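Local coordinates for 2-dehydropantoate 2-reductase (Geobacter metallireducens, PDB 3HN2), which probably catalyses the NADPH-dependent reduction of 2-dehydropantoate (ketopantoate) to (R)-pantoate, the second step from 3-methyl-2-oxobutanoate in pantothenate biosynthesis, at residues A[179-184]-A[233-238]; A[220-225]-A[237-242]; A[224-229]-A[285-290]; A[274-279]-A[294-299]. All coordinates share one frame; numbering follows the deposited sequence.

In the fold
All four contacts lie in the helical C-terminal part of the chain, after the Rossmann-type N-terminal part. Starting from the N terminus, helix 179-200 comes first, and contact 1 closes a long loop by bringing its first turn against residues 233-238. Within that loop, helix 211-229 supplies 220-225 to contact 2, a short closure onto 237-242, and 224-229 to contact 3, which reaches forward to 285-290. Contacts 1 and 2 share Ile237 and Ala238; contacts 2 and 3 share Val224 and Ile225. Contact 3 crosses contact 1, since their segments alternate, and likewise crosses contact 4, where helices 271-284 and 290-302 pair. Helix 211-229 thus links the 233-242 connection to the last two helices.

Contact 1: residues A[179-184]-A[233-238]; sequences LKRARW and LATFIA
Arg181 NH1 is held between two successive carbonyls of the 233-238 loop. Its bond to Thr235 O is 3.1 Å long and fairly straight, with an N-H...O angle of 160°, and the oxygen lies in the guanidinium plane. Seen from the carbonyl, however, the donor stands well above the peptide plane, 67° out of it. The second bond, from NH1 to Phe236 O at 3.0 Å, is weak, its geometry being bent. The other polar end of the guanidinium is directed to its own helix, where NE forms a salt bridge with Glu185. This partner, one turn on, probably fixes the rotation of the group while the carbonyls take its edge.

One face of the guanidinium is covered by Ile237, whose CG1 sits 3.6 Å above the plane, nearer the border of the group than its middle. The arginine can span the gap because its CG is anti to the backbone N (chi1 179°) and the chain stays extended as far as CD before bending at chi3. The aliphatic stem is used as well: Arg181 CB lies 3.9 Å from Leu233 CG. The neighbouring Lys180 slants across the same leucine, CD to CD1 3.8 Å, although the amino end of the lysine turns off from the loop. Deeper in, Trp184 CB touches Ile237 CD1 at 4.1 Å, and the indole continues onto Val224, Ala228 and Pro278. Arg181 thus ties the start of helix 179-200 to the connection between helices 211-229 and 241-249, within the helical C-terminal domain characteristic of ketopantoate reductases.

Contact 2: residues A[220-225]-A[237-242]; sequences IMLEVI and IADGYV
Ile225 and Val242 meet obliquely, CD1 of the isoleucine lying 3.8 Å from CG2 of the valine, where helix 211-229 packs against the loop and the first residues of helix 241-249. Two consecutive helices of the helical C-terminal domain of the ketopantoate reductase family, and the connection between them, meet here, and no hydrogen bond crosses between the two segments. What joins them is apolar contact between side chains, and of these with the loop backbone.

Ile225 is the central piece, and its branches divide the work. With CG1 anti to the carbonyl carbon (chi1 -73°), CD1 is carried out to Val242, while CG2 takes a separate direction and rests 3.6 Å from Ile237 O. That oxygen accepts a hydrogen bond from Asn229 ND2, so its polar demand is met by the same helix. CG1 of Ile225 also passes 4.2 Å from Ile237 CG2, again at an oblique angle. Cutting this side chain back to an alanine would probably open a gap between Val242 and Ile237 and leave the loop less firmly seated on the helix.

Val242 CG2 is shared, for it also packs on Met221 CB at 3.9 Å. The methionine runs on extended beyond CG, which brings SD to 4.0 Å from Val242 CA and carries the side chain on toward Phe193 of helix 179-200. At the exposed margin, Leu222 slants across Asp239: its CB leaves the helix to one side of the loop, yet the end of the side chain comes nearer, placing CD2 3.6 Å from Asp239 CB and 3.5 Å from the carboxylate oxygen OD1.

Contact 3: residues A[224-229]-A[285-290]; sequences VIAGAN and EGIAMP
Ile287 lies against the backbone of helix 211-229 at Ala226 and Gly227. Its CG1 branch is 3.9 Å from Ala226 O, and CG2 reaches Gly227 N at 4.1 Å, with Ala226 CB beside it at 4.4 Å from the same methyl. Met289 spans that turn, SD by Gly227 and CE by Val224: CE is 4.0 Å from Val224 CA, and SD lies 4.4 Å from Gly227 CA. The methionine's CG is anti to the carbonyl carbon (chi1 -80°), and a bend at chi3, 94°, sets the methyl against the helix backbone.

The lack of a side chain at Gly227 is consistent with this close approach, since a CB built there would lie 3.1 Å from Met289 SD. The contact joins the last turns of helix 211-229 to the connection between helices 271-284 and 290-302 in the family's helical C-terminal domain. No hydrogen bond links the two segments.

Farther out, the connection is shaped at both ends. Gly286 leaves the preceding helix with positive phi (72°), and Met289 occupies the N-cap position of the next. Glu223, just before Val224, packs on Met289 and Pro290. Behind the contact, Val224 packs on Trp184 and Val188 of helix 179-200.

Contact 4: residues A[274-279]-A[294-299]; sequences IFRTPL and MLATLL
Phe275 and Ala296 form the close part of this contact, CB to CB 3.8 Å, at the point where the two backbones come nearest. Beyond its CB the phenylalanine, with CG anti to the carbonyl carbon (chi1 -68°), brings its ring obliquely against two leucines one turn apart: CE1 lies 3.9 Å from Leu295 CG, and CZ 4.0 Å from Leu299 CD2. Ile191 and Met259 add to this buried side. Leu279 CD1 closes on the same Ala296 methyl at 3.9 Å. Trimming Phe275 to an alanine would probably open a gap between the two helices beside Leu295 and Leu299 and leave both leucines freer to turn.

The other flank is polar and partly exposed. Arg276, bent at chi2, lays one guanidinium face over Ala296 CB, 3.6 Å from the plane. Its NH2 bonds to Thr297 OG1 at 2.9 Å, but an angle of 127° makes this weak. The stronger partners lie along helix 290-302, Glu300 forming a salt bridge with that NH2 and Glu293 O bonding the threonine hydroxyl. The axes of the two segments pass 9.6 Å apart, with 142° between their directions, so the two helices form a roughly antiparallel helical hairpin, the closing pair of the C-terminal helical domain.

Contact 1: residues A[179-184]-A[233-238]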
loop_
_atom_site.group_PDB
_atom_site.type_symbol
_atom_site.label_atom_id
_atom_site.label_comp_id
_atom_site.label_asym_id
_atom_site.label_seq_id
_atom_site.Cartn_x
_atom_site.Cartn_y
_atom_site.Cartn_z
ATOM N N LEU A 179 -16.846 -15.773 5.449
ATOM C CA LEU A 179 -15.529 -15.964 6.055
ATOM C C LEU A 179 -14.615 -16.763 5.127
ATOM O O LEU A 179 -13.448 -16.406 4.921
ATOM C CB LEU A 179 -15.681 -16.698 7.392
ATOM C CG LEU A 179 -14.432 -17.267 8.073
ATOM C CD1 LEU A 179 -13.513 -16.144 8.513
ATOM C CD2 LEU A 179 -14.822 -18.140 9.259
ATOM N N LYS A 180 -15.177 -17.835 4.571
ATOM C CA LYS A 180 -14.476 -18.732 3.672
ATOM C C LYS A 180 -13.854 -17.966 2.499
ATOM O O LYS A 180 -12.689 -18.186 2.173
ATOM C CB LYS A 180 -15.437 -19.811 3.172
ATOM C CG LYS A 180 -14.784 -21.127 2.769
ATOM C CD LYS A 180 -15.772 -21.990 1.987
ATOM C CE LYS A 180 -15.339 -23.445 1.920
ATOM N NZ LYS A 180 -15.753 -24.203 3.134
ATOM N N ARG A 181 -14.628 -17.061 1.896
ATOM C CA ARG A 181 -14.156 -16.247 0.773
ATOM C C ARG A 181 -12.995 -15.350 1.184
ATOM O O ARG A 181 -11.980 -15.334 0.521
ATOM C CB ARG A 181 -15.291 -15.415 0.168
ATOM C CG ARG A 181 -14.850 -14.526 -1.001
ATOM C CD ARG A 181 -15.968 -13.613 -1.465
ATOM N NE ARG A 181 -15.424 -12.351 -1.949
ATOM C CZ ARG A 181 -15.481 -11.928 -3.207
ATOM N NH1 ARG A 181 -16.097 -12.649 -4.134
ATOM N NH2 ARG A 181 -14.934 -10.767 -3.533
ATOM N N ALA A 182 -13.152 -14.659 2.308
ATOM C CA ALA A 182 -12.154 -13.741 2.851
ATOM C C ALA A 182 -10.788 -14.379 3.143
ATOM O O ALA A 182 -9.752 -13.729 2.962
ATOM C CB ALA A 182 -12.706 -13.070 4.097
ATOM N N ARG A 183 -10.798 -15.633 3.605
ATOM C CA ARG A 183 -9.583 -16.435 3.799
ATOM C C ARG A 183 -8.879 -16.638 2.461
ATOM O O ARG A 183 -7.667 -16.422 2.341
ATOM C CB ARG A 183 -9.924 -17.803 4.418
ATOM C CG ARG A 183 -10.322 -17.771 5.898
ATOM C CD ARG A 183 -9.149 -18.117 6.817
ATOM N NE ARG A 183 -9.207 -17.338 8.051
ATOM C CZ ARG A 183 -8.184 -17.151 8.880
ATOM N NH1 ARG A 183 -8.350 -16.420 9.975
ATOM N NH2 ARG A 183 -6.998 -17.688 8.622
ATOM N N TRP A 184 -9.660 -17.032 1.455
ATOM C CA TRP A 184 -9.166 -17.218 0.098
ATOM C C TRP A 184 -8.720 -15.906 -0.544
ATOM O O TRP A 184 -7.794 -15.893 -1.356
ATOM C CB TRP A 184 -10.236 -17.879 -0.765
ATOM C CG TRP A 184 -10.264 -19.367 -0.646
ATOM C CD1 TRP A 184 -11.146 -20.116 0.084
ATOM C CD2 TRP A 184 -9.371 -20.296 -1.274
ATOM N NE1 TRP A 184 -10.858 -21.453 -0.055
ATOM C CE2 TRP A 184 -9.771 -21.593 -0.878
ATOM C CE3 TRP A 184 -8.265 -20.159 -2.123
ATOM C CZ2 TRP A 184 -9.109 -22.748 -1.310
ATOM C CZ3 TRP A 184 -7.607 -21.311 -2.556
ATOM C CH2 TRP A 184 -8.034 -22.587 -2.147
ATOM N N LEU A 233 -18.238 -21.106 -2.595
ATOM C CA LEU A 233 -18.325 -19.741 -2.102
ATOM C C LEU A 233 -19.670 -19.141 -2.477
ATOM O O LEU A 233 -20.199 -19.422 -3.556
ATOM C CB LEU A 233 -17.189 -18.894 -2.679
ATOM C CG LEU A 233 -15.894 -18.690 -1.878
ATOM C CD1 LEU A 233 -15.416 -19.947 -1.145
ATOM C CD2 LEU A 233 -14.794 -18.135 -2.787
ATOM N N ALA A 234 -20.216 -18.323 -1.576
ATOM C CA ALA A 234 -21.494 -17.643 -1.789
ATOM C C ALA A 234 -21.418 -16.643 -2.947
ATOM O O ALA A 234 -22.368 -16.505 -3.720
ATOM C CB ALA A 234 -21.948 -16.953 -0.512
ATOM N N THR A 235 -20.283 -15.959 -3.062
ATOM C CA THR A 235 -20.053 -15.003 -4.144
ATOM C C THR A 235 -18.663 -15.195 -4.777
ATOM O O THR A 235 -17.654 -15.297 -4.072
ATOM C CB THR A 235 -20.314 -13.530 -3.693
ATOM O OG1 THR A 235 -19.822 -12.622 -4.683
ATOM C CG2 THR A 235 -19.653 -13.222 -2.348
ATOM N N PHE A 236 -18.635 -15.254 -6.107
ATOM C CA PHE A 236 -17.420 -15.554 -6.875
ATOM C C PHE A 236 -16.369 -14.457 -6.804
ATOM O O PHE A 236 -16.680 -13.280 -6.988
ATOM C CB PHE A 236 -17.768 -15.823 -8.343
ATOM C CG PHE A 236 -18.016 -17.271 -8.655
ATOM C CD1 PHE A 236 -17.198 -17.945 -9.557
ATOM C CD2 PHE A 236 -19.061 -17.966 -8.051
ATOM C CE1 PHE A 236 -17.417 -19.288 -9.855
ATOM C CE2 PHE A 236 -19.285 -19.311 -8.339
ATOM C CZ PHE A 236 -18.461 -19.972 -9.243
ATOM N N ILE A 237 -15.130 -14.848 -6.518
ATOM C CA ILE A 237 -13.992 -13.930 -6.606
ATOM C C ILE A 237 -13.659 -13.763 -8.073
ATOM O O ILE A 237 -13.349 -14.735 -8.770
ATOM C CB ILE A 237 -12.746 -14.439 -5.839
ATOM C CG1 ILE A 237 -13.106 -14.779 -4.385
ATOM C CG2 ILE A 237 -11.624 -13.406 -5.894
ATOM C CD1 ILE A 237 -12.017 -15.495 -3.625
ATOM N N ALA A 238 -13.772 -12.531 -8.544
ATOM C CA ALA A 238 -13.437 -12.205 -9.920
ATOM C C ALA A 238 -11.942 -12.047 -10.004
ATOM O O ALA A 238 -11.314 -11.673 -9.016
ATOM C CB ALA A 238 -14.119 -10.911 -10.326
#

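Contact 2: residues A[220-225]-A[237-242]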
loop_
_atom_site.group_PDB
_atom_site.type_symbol
_atom_site.label_atom_id
_atom_site.label_comp_id
_atom_site.label_asym_id
_atom_site.label_seq_id
_atom_site.Cartn_x
_atom_site.Cartn_y
_atom_site.Cartn_z
ATOM N N ILE A 220 0.205 -17.115 -10.650
ATOM C CA ILE A 220 0.049 -17.716 -9.328
ATOM C C ILE A 220 -1.291 -17.290 -8.728
ATOM O O ILE A 220 -2.072 -18.133 -8.267
ATOM C CB ILE A 220 1.216 -17.332 -8.385
ATOM C CG1 ILE A 220 2.508 -18.014 -8.832
ATOM C CG2 ILE A 220 0.911 -17.725 -6.935
ATOM C CD1 ILE A 220 3.771 -17.364 -8.270
ATOM N N MET A 221 -1.550 -15.983 -8.784
ATOM C CA MET A 221 -2.789 -15.385 -8.306
ATOM C C MET A 221 -4.050 -15.937 -8.958
ATOM O O MET A 221 -5.013 -16.274 -8.253
ATOM C CB MET A 221 -2.747 -13.884 -8.484
ATOM C CG MET A 221 -1.948 -13.199 -7.413
ATOM S SD MET A 221 -2.286 -11.438 -7.392
ATOM C CE MET A 221 -1.270 -11.032 -5.992
ATOM N N LEU A 222 -4.038 -16.044 -10.289
ATOM C CA LEU A 222 -5.160 -16.642 -11.025
ATOM C C LEU A 222 -5.498 -18.093 -10.626
ATOM O O LEU A 222 -6.651 -18.507 -10.731
ATOM C CB LEU A 222 -4.922 -16.566 -12.528
ATOM C CG LEU A 222 -5.102 -15.187 -13.164
ATOM C CD1 LEU A 222 -4.287 -15.033 -14.462
ATOM C CD2 LEU A 222 -6.563 -14.909 -13.402
ATOM N N GLU A 223 -4.491 -18.844 -10.183
ATOM C CA GLU A 223 -4.658 -20.233 -9.779
ATOM C C GLU A 223 -5.376 -20.321 -8.445
ATOM O O GLU A 223 -6.305 -21.109 -8.293
ATOM C CB GLU A 223 -3.304 -20.937 -9.689
ATOM C CG GLU A 223 -2.656 -21.228 -11.032
ATOM C CD GLU A 223 -1.360 -22.012 -10.909
ATOM O OE1 GLU A 223 -1.059 -22.543 -9.813
ATOM O OE2 GLU A 223 -0.638 -22.098 -11.924
ATOM N N VAL A 224 -4.935 -19.493 -7.497
ATOM C CA VAL A 224 -5.542 -19.361 -6.173
ATOM C C VAL A 224 -7.014 -18.959 -6.272
ATOM O O VAL A 224 -7.859 -19.499 -5.549
ATOM C CB VAL A 224 -4.761 -18.342 -5.301
ATOM C CG1 VAL A 224 -5.368 -18.210 -3.917
ATOM C CG2 VAL A 224 -3.299 -18.749 -5.184
ATOM N N ILE A 225 -7.308 -18.030 -7.181
ATOM C CA ILE A 225 -8.679 -17.614 -7.486
ATOM C C ILE A 225 -9.513 -18.775 -8.058
ATOM O O ILE A 225 -10.659 -18.989 -7.635
ATOM C CB ILE A 225 -8.694 -16.380 -8.428
ATOM C CG1 ILE A 225 -8.260 -15.125 -7.667
ATOM C CG2 ILE A 225 -10.076 -16.146 -9.022
ATOM C CD1 ILE A 225 -7.880 -13.948 -8.570
ATOM N N ILE A 237 -15.130 -14.848 -6.518
ATOM C CA ILE A 237 -13.992 -13.930 -6.606
ATOM C C ILE A 237 -13.659 -13.763 -8.073
ATOM O O ILE A 237 -13.349 -14.735 -8.770
ATOM C CB ILE A 237 -12.746 -14.439 -5.839
ATOM C CG1 ILE A 237 -13.106 -14.779 -4.385
ATOM C CG2 ILE A 237 -11.624 -13.406 -5.894
ATOM C CD1 ILE A 237 -12.017 -15.495 -3.625
ATOM N N ALA A 238 -13.772 -12.531 -8.544
ATOM C CA ALA A 238 -13.437 -12.205 -9.920
ATOM C C ALA A 238 -11.942 -12.047 -10.004
ATOM O O ALA A 238 -11.314 -11.673 -9.016
ATOM C CB ALA A 238 -14.119 -10.911 -10.326
ATOM N N ASP A 239 -11.363 -12.348 -11.167
ATOM C CA ASP A 239 -10.026 -11.825 -11.476
ATOM C C ASP A 239 -10.181 -10.363 -11.856
ATOM O O ASP A 239 -11.267 -9.927 -12.254
ATOM C CB ASP A 239 -9.261 -12.628 -12.540
ATOM C CG ASP A 239 -10.157 -13.244 -13.597
ATOM O OD1 ASP A 239 -9.965 -14.442 -13.904
ATOM O OD2 ASP A 239 -11.038 -12.540 -14.131
ATOM N N GLY A 240 -9.095 -9.610 -11.730
ATOM C CA GLY A 240 -9.193 -8.165 -11.605
ATOM C C GLY A 240 -8.904 -7.856 -10.150
ATOM O O GLY A 240 -8.323 -6.812 -9.846
ATOM N N TYR A 241 -9.290 -8.776 -9.249
ATOM C CA TYR A 241 -8.768 -8.765 -7.871
ATOM C C TYR A 241 -7.245 -8.992 -7.888
ATOM O O TYR A 241 -6.554 -8.661 -6.922
ATOM C CB TYR A 241 -9.494 -9.764 -6.918
ATOM C CG TYR A 241 -8.987 -9.668 -5.475
ATOM C CD1 TYR A 241 -8.127 -10.603 -4.962
ATOM C CD2 TYR A 241 -9.314 -8.585 -4.677
ATOM C CE1 TYR A 241 -7.625 -10.479 -3.686
ATOM C CE2 TYR A 241 -8.821 -8.452 -3.393
ATOM C CZ TYR A 241 -7.991 -9.412 -2.903
ATOM O OH TYR A 241 -7.475 -9.299 -1.607
ATOM N N VAL A 242 -6.748 -9.558 -8.994
ATOM C CA VAL A 242 -5.318 -9.659 -9.299
ATOM C C VAL A 242 -4.728 -8.261 -9.397
ATOM O O VAL A 242 -3.870 -7.897 -8.591
ATOM C CB VAL A 242 -5.057 -10.414 -10.635
ATOM C CG1 VAL A 242 -3.594 -10.263 -11.093
ATOM C CG2 VAL A 242 -5.400 -11.869 -10.508
#

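Contact 3: residues A[224-229]-A[285-290]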
loop_
_atom_site.group_PDB
_atom_site.type_symbol
_atom_site.label_atom_id
_atom_site.label_comp_id
_atom_site.label_asym_id
_atom_site.label_seq_id
_atom_site.Cartn_x
_atom_site.Cartn_y
_atom_site.Cartn_z
ATOM N N VAL A 224 -4.935 -19.493 -7.497
ATOM C CA VAL A 224 -5.542 -19.361 -6.173
ATOM C C VAL A 224 -7.014 -18.959 -6.272
ATOM O O VAL A 224 -7.859 -19.499 -5.549
ATOM C CB VAL A 224 -4.761 -18.342 -5.301
ATOM C CG1 VAL A 224 -5.368 -18.210 -3.917
ATOM C CG2 VAL A 224 -3.299 -18.749 -5.184
ATOM N N ILE A 225 -7.308 -18.030 -7.181
ATOM C CA ILE A 225 -8.679 -17.614 -7.486
ATOM C C ILE A 225 -9.513 -18.775 -8.058
ATOM O O ILE A 225 -10.659 -18.989 -7.635
ATOM C CB ILE A 225 -8.694 -16.380 -8.428
ATOM C CG1 ILE A 225 -8.260 -15.125 -7.667
ATOM C CG2 ILE A 225 -10.076 -16.146 -9.022
ATOM C CD1 ILE A 225 -7.880 -13.948 -8.570
ATOM N N ALA A 226 -8.924 -19.535 -8.983
ATOM C CA ALA A 226 -9.586 -20.698 -9.582
ATOM C C ALA A 226 -9.867 -21.795 -8.548
ATOM O O ALA A 226 -10.909 -22.461 -8.593
ATOM C CB ALA A 226 -8.766 -21.243 -10.715
ATOM N N GLY A 227 -8.938 -21.959 -7.611
ATOM C CA GLY A 227 -9.103 -22.884 -6.502
ATOM C C GLY A 227 -10.093 -22.366 -5.481
ATOM O O GLY A 227 -10.683 -23.146 -4.734
ATOM N N ALA A 228 -10.274 -21.048 -5.449
ATOM C CA ALA A 228 -11.230 -20.417 -4.544
ATOM C C ALA A 228 -12.651 -20.513 -5.077
ATOM O O ALA A 228 -13.572 -20.819 -4.333
ATOM C CB ALA A 228 -10.864 -18.968 -4.312
ATOM N N ASN A 229 -12.819 -20.252 -6.371
ATOM C CA ASN A 229 -14.144 -20.155 -6.978
ATOM C C ASN A 229 -14.905 -21.467 -7.078
ATOM O O ASN A 229 -16.135 -21.469 -7.158
ATOM C CB ASN A 229 -14.060 -19.469 -8.339
ATOM C CG ASN A 229 -13.855 -17.977 -8.214
ATOM O OD1 ASN A 229 -14.316 -17.357 -7.248
ATOM N ND2 ASN A 229 -13.163 -17.384 -9.192
ATOM N N GLU A 285 -11.444 -30.774 -5.450
ATOM C CA GLU A 285 -12.420 -30.373 -6.458
ATOM C C GLU A 285 -11.847 -30.527 -7.860
ATOM O O GLU A 285 -12.541 -30.291 -8.848
ATOM C CB GLU A 285 -12.877 -28.928 -6.226
ATOM C CG GLU A 285 -13.233 -28.591 -4.774
ATOM C CD GLU A 285 -14.433 -29.365 -4.241
ATOM O OE1 GLU A 285 -14.415 -29.708 -3.041
ATOM O OE2 GLU A 285 -15.389 -29.634 -5.007
ATOM N N GLY A 286 -10.578 -30.923 -7.933
ATOM C CA GLY A 286 -9.897 -31.164 -9.204
ATOM C C GLY A 286 -9.585 -29.893 -9.966
ATOM O O GLY A 286 -10.186 -29.632 -11.007
ATOM N N ILE A 287 -8.657 -29.098 -9.433
ATOM C CA ILE A 287 -8.208 -27.857 -10.077
ATOM C C ILE A 287 -6.701 -27.906 -10.325
ATOM O O ILE A 287 -5.920 -28.213 -9.426
ATOM C CB ILE A 287 -8.631 -26.576 -9.268
ATOM C CG1 ILE A 287 -10.063 -26.157 -9.614
ATOM C CG2 ILE A 287 -7.731 -25.385 -9.570
ATOM C CD1 ILE A 287 -11.137 -26.878 -8.846
ATOM N N ALA A 288 -6.314 -27.627 -11.566
ATOM C CA ALA A 288 -4.912 -27.551 -11.956
ATOM C C ALA A 288 -4.264 -26.326 -11.326
ATOM O O ALA A 288 -4.627 -25.192 -11.637
ATOM C CB ALA A 288 -4.792 -27.506 -13.468
ATOM N N MET A 289 -3.329 -26.571 -10.411
ATOM C CA MET A 289 -2.541 -25.508 -9.789
ATOM C C MET A 289 -1.036 -25.814 -9.840
ATOM O O MET A 289 -0.427 -26.103 -8.806
ATOM C CB MET A 289 -2.999 -25.275 -8.345
ATOM C CG MET A 289 -4.251 -24.423 -8.217
ATOM S SD MET A 289 -5.092 -24.579 -6.632
ATOM C CE MET A 289 -4.425 -23.220 -5.677
ATOM N N PRO A 290 -0.427 -25.744 -11.044
ATOM C CA PRO A 290 0.982 -26.139 -11.195
ATOM C C PRO A 290 1.967 -25.204 -10.506
ATOM O O PRO A 290 2.999 -25.658 -10.003
ATOM C CB PRO A 290 1.205 -26.100 -12.714
ATOM C CG PRO A 290 -0.161 -26.028 -13.322
ATOM C CD PRO A 290 -1.001 -25.309 -12.329
#

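Contact 4: residues A[274-279]-A[294-299]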
loop_
_atom_site.group_PDB
_atom_site.type_symbol
_atom_site.label_atom_id
_atom_site.label_comp_id
_atom_site.label_asym_id
_atom_site.label_seq_id
_atom_site.Cartn_x
_atom_site.Cartn_y
_atom_site.Cartn_z
ATOM N N ILE A 274 -0.600 -22.423 4.549
ATOM C CA ILE A 274 -0.647 -21.463 3.441
ATOM C C ILE A 274 -0.711 -22.143 2.057
ATOM O O ILE A 274 -1.453 -21.695 1.176
ATOM C CB ILE A 274 0.519 -20.423 3.528
ATOM C CG1 ILE A 274 0.421 -19.616 4.829
ATOM C CG2 ILE A 274 0.506 -19.464 2.341
ATOM C CD1 ILE A 274 1.720 -18.929 5.230
ATOM N N PHE A 275 0.031 -23.238 1.884
ATOM C CA PHE A 275 0.197 -23.853 0.561
ATOM C C PHE A 275 -0.434 -25.233 0.402
ATOM O O PHE A 275 -1.219 -25.447 -0.521
ATOM C CB PHE A 275 1.676 -23.956 0.198
ATOM C CG PHE A 275 2.343 -22.643 -0.048
ATOM C CD1 PHE A 275 2.425 -22.125 -1.335
ATOM C CD2 PHE A 275 2.933 -21.939 0.995
ATOM C CE1 PHE A 275 3.073 -20.917 -1.577
ATOM C CE2 PHE A 275 3.574 -20.721 0.764
ATOM C CZ PHE A 275 3.640 -20.213 -0.523
ATOM N N ARG A 276 -0.077 -26.172 1.275
ATOM C CA ARG A 276 -0.465 -27.574 1.066
ATOM C C ARG A 276 -1.951 -27.843 1.307
ATOM O O ARG A 276 -2.553 -28.653 0.600
ATOM C CB ARG A 276 0.426 -28.541 1.855
ATOM C CG ARG A 276 1.846 -28.681 1.297
ATOM C CD ARG A 276 1.843 -29.365 -0.070
ATOM N NE ARG A 276 3.166 -29.415 -0.691
ATOM C CZ ARG A 276 3.379 -29.692 -1.976
ATOM N NH1 ARG A 276 2.348 -29.948 -2.770
ATOM N NH2 ARG A 276 4.620 -29.712 -2.470
ATOM N N THR A 277 -2.529 -27.133 2.278
ATOM C CA THR A 277 -3.975 -27.186 2.561
ATOM C C THR A 277 -4.844 -26.603 1.421
ATOM O O THR A 277 -5.793 -27.270 0.998
ATOM C CB THR A 277 -4.338 -26.553 3.950
ATOM O OG1 THR A 277 -3.525 -27.135 4.979
ATOM C CG2 THR A 277 -5.792 -26.771 4.291
ATOM N N PRO A 278 -4.554 -25.364 0.938
ATOM C CA PRO A 278 -5.275 -24.908 -0.255
ATOM C C PRO A 278 -5.106 -25.789 -1.483
ATOM O O PRO A 278 -6.093 -26.037 -2.177
ATOM C CB PRO A 278 -4.680 -23.521 -0.505
ATOM C CG PRO A 278 -4.328 -23.062 0.837
ATOM C CD PRO A 278 -3.703 -24.278 1.451
ATOM N N LEU A 279 -3.883 -26.263 -1.738
ATOM C CA LEU A 279 -3.619 -27.183 -2.851
ATOM C C LEU A 279 -4.447 -28.455 -2.690
ATOM O O LEU A 279 -5.021 -28.936 -3.668
ATOM C CB LEU A 279 -2.126 -27.514 -2.979
ATOM C CG LEU A 279 -1.230 -26.526 -3.727
ATOM C CD1 LEU A 279 0.245 -26.752 -3.406
ATOM C CD2 LEU A 279 -1.466 -26.599 -5.222
ATOM N N MET A 294 4.636 -26.170 -7.591
ATOM C CA MET A 294 6.050 -25.943 -7.766
ATOM C C MET A 294 6.582 -25.084 -6.624
ATOM O O MET A 294 7.574 -25.453 -5.993
ATOM C CB MET A 294 6.289 -25.271 -9.113
ATOM C CG MET A 294 7.730 -25.175 -9.505
ATOM S SD MET A 294 7.883 -24.713 -11.221
ATOM C CE MET A 294 9.574 -24.138 -11.177
ATOM N N LEU A 295 5.885 -23.981 -6.329
ATOM C CA LEU A 295 6.253 -23.098 -5.217
ATOM C C LEU A 295 6.315 -23.810 -3.861
ATOM O O LEU A 295 7.358 -23.787 -3.200
ATOM C CB LEU A 295 5.310 -21.898 -5.155
ATOM C CG LEU A 295 5.748 -20.654 -4.366
ATOM C CD1 LEU A 295 7.243 -20.395 -4.468
ATOM C CD2 LEU A 295 4.971 -19.450 -4.872
ATOM N N ALA A 296 5.214 -24.456 -3.465
ATOM C CA ALA A 296 5.158 -25.203 -2.205
ATOM C C ALA A 296 6.342 -26.145 -2.073
ATOM O O ALA A 296 7.021 -26.159 -1.034
ATOM C CB ALA A 296 3.832 -25.997 -2.097
ATOM N N THR A 297 6.595 -26.900 -3.149
ATOM C CA THR A 297 7.669 -27.886 -3.193
ATOM C C THR A 297 9.069 -27.259 -3.131
ATOM O O THR A 297 9.887 -27.667 -2.300
ATOM C CB THR A 297 7.581 -28.763 -4.450
ATOM O OG1 THR A 297 6.213 -29.012 -4.779
ATOM C CG2 THR A 297 8.280 -30.074 -4.218
ATOM N N LEU A 298 9.341 -26.275 -3.997
ATOM C CA LEU A 298 10.627 -25.564 -3.977
ATOM C C LEU A 298 10.852 -24.932 -2.615
ATOM O O LEU A 298 11.994 -24.698 -2.200
ATOM C CB LEU A 298 10.670 -24.439 -5.024
ATOM C CG LEU A 298 10.847 -24.800 -6.491
ATOM C CD1 LEU A 298 10.466 -23.605 -7.337
ATOM C CD2 LEU A 298 12.274 -25.247 -6.781
ATOM N N LEU A 299 9.755 -24.647 -1.921
ATOM C CA LEU A 299 9.886 -23.948 -0.664
ATOM C C LEU A 299 10.225 -24.912 0.471
ATOM O O LEU A 299 10.948 -24.545 1.393
ATOM C CB LEU A 299 8.656 -23.096 -0.416
ATOM C CG LEU A 299 8.715 -21.803 0.396
ATOM C CD1 LEU A 299 9.995 -20.985 0.231
ATOM C CD2 LEU A 299 7.518 -21.017 -0.044
#